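Local coordinates for 6-aminohexanoate-cyclic-dimer hydrolase (Arthrobacter sp., PDB 3A2Q), which hydrolyses the cyclic dimer of 6-aminohexanoate, a nylon-6 by-product, to its linear dimer, at residues L291-N296 against A467-G472. The protein carries 1 engineered substitution. Numbering follows the deposited sequence.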
# COMPACT_ATOMS: atom_id res chain seq x y z
N LEU A 291 -5.72 -25.55 10.98
CA LEU A 291 -6.92 -25.45 10.15
C LEU A 291 -6.99 -26.56 9.12
O LEU A 291 -7.97 -26.67 8.37
CB LEU A 291 -6.97 -24.08 9.46
CG LEU A 291 -7.21 -22.89 10.39
CD1 LEU A 291 -7.02 -21.59 9.64
CD2 LEU A 291 -8.62 -22.98 10.97
N GLY A 292 -5.95 -27.38 9.06
CA GLY A 292 -5.94 -28.49 8.12
C GLY A 292 -5.08 -28.36 6.88
O GLY A 292 -4.98 -29.31 6.10
N HIS A 293 -4.47 -27.20 6.66
CA HIS A 293 -3.64 -27.02 5.48
C HIS A 293 -2.36 -27.84 5.57
O HIS A 293 -1.96 -28.27 6.65
CB HIS A 293 -3.31 -25.54 5.29
CG HIS A 293 -4.50 -24.68 5.02
ND1 HIS A 293 -5.17 -24.69 3.82
CD2 HIS A 293 -5.16 -23.81 5.81
CE1 HIS A 293 -6.19 -23.86 3.88
NE2 HIS A 293 -6.21 -23.31 5.08
N ASP A 294 -1.73 -28.07 4.42
CA ASP A 294 -0.49 -28.81 4.38
C ASP A 294 0.64 -27.78 4.44
O ASP A 294 1.15 -27.33 3.42
CB ASP A 294 -0.41 -29.63 3.08
CG ASP A 294 0.88 -30.40 2.95
OD1 ASP A 294 1.54 -30.67 3.98
OD2 ASP A 294 1.24 -30.76 1.81
N VAL A 295 1.01 -27.42 5.67
CA VAL A 295 2.04 -26.42 5.91
C VAL A 295 3.45 -27.00 6.01
O VAL A 295 3.69 -27.95 6.76
CB VAL A 295 1.71 -25.62 7.18
CG1 VAL A 295 2.70 -24.47 7.35
CG2 VAL A 295 0.29 -25.11 7.10
N ASN A 296 4.38 -26.41 5.27
CA ASN A 296 5.76 -26.88 5.24
C ASN A 296 6.75 -25.73 5.16
O ASN A 296 6.40 -24.64 4.71
CB ASN A 296 5.97 -27.76 4.00
CG ASN A 296 5.02 -28.93 3.95
OD1 ASN A 296 5.19 -29.92 4.66
ND2 ASN A 296 3.99 -28.82 3.10
N ALA A 467 -7.14 -15.57 4.21
CA ALA A 467 -6.97 -14.41 5.07
C ALA A 467 -8.14 -14.41 6.05
O ALA A 467 -7.98 -14.09 7.23
CB ALA A 467 -6.96 -13.13 4.25
N ALA A 468 -9.33 -14.76 5.56
CA ALA A 468 -10.51 -14.79 6.40
C ALA A 468 -10.36 -15.84 7.50
O ALA A 468 -10.78 -15.62 8.63
CB ALA A 468 -11.75 -15.09 5.56
N GLN A 469 -9.75 -16.98 7.16
CA GLN A 469 -9.54 -18.04 8.15
C GLN A 469 -8.58 -17.57 9.25
O GLN A 469 -8.79 -17.86 10.43
CB GLN A 469 -8.97 -19.30 7.49
CG GLN A 469 -9.79 -19.81 6.31
CD GLN A 469 -9.27 -21.13 5.77
OE1 GLN A 469 -8.07 -21.37 5.75
NE2 GLN A 469 -10.18 -21.98 5.32
N LEU A 470 -7.53 -16.86 8.86
CA LEU A 470 -6.56 -16.37 9.83
C LEU A 470 -7.16 -15.27 10.71
O LEU A 470 -6.82 -15.14 11.88
CB LEU A 470 -5.31 -15.85 9.12
CG LEU A 470 -4.35 -16.93 8.65
CD1 LEU A 470 -3.22 -16.30 7.83
CD2 LEU A 470 -3.79 -17.68 9.86
N GLU A 471 -8.06 -14.49 10.12
CA GLU A 471 -8.73 -13.42 10.83
C GLU A 471 -9.58 -14.04 11.94
O GLU A 471 -9.77 -13.45 13.01
CB GLU A 471 -9.62 -12.65 9.85
CG GLU A 471 -10.40 -11.49 10.44
CD GLU A 471 -11.21 -10.78 9.38
OE1 GLU A 471 -11.98 -11.47 8.67
OE2 GLU A 471 -11.09 -9.54 9.25
N GLY A 472 -10.09 -15.24 11.69
CA GLY A 472 -10.92 -15.92 12.67
C GLY A 472 -10.11 -16.69 13.70
O GLY A 472 -10.54 -16.84 14.85
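H293 and Q469 both carry CG anti to their own carbonyl carbon (chi1 -64° in H293), and beyond CG the Q469 chain runs extended. These torsions carry the imidazole and the extended amide arm across the gap toward each other, and the two side chains meet at their polar ends. H293 NE2 donates to Q469 OE1 at 2.8 Å. The bond is nearly straight, with an N-H...O angle of 172°. OE1 receives it on a lone pair, in the carbonyl plane, and lies at the edge of the imidazole, close to the ring plane. The amide itself is turned 50° from that ring. L291 adds an apolar touch lower on the same side chain, where its CD1 rests 3.7 Å from Q469 CB. Helix 275-290 ends just before this point in a Schellman motif, with G292 at positive phi. The chain then enters strand 294-297, an outermost strand of the mixed sheet within this chain of the amidase family. The contact thus ties a helix-to-strand turn to the late helix 460-473, away from the ligand pocket. The other ring nitrogen, H293 ND1, is hydrogen-bonded to L258 N, so both ring nitrogens are engaged and the rotation of the ring is fixed. A leucine in place of H293 would probably leave Q469 OE1 without this donor and L258 N without its acceptor. L288 of helix 275-290 touches the side chains of both H293 and L470.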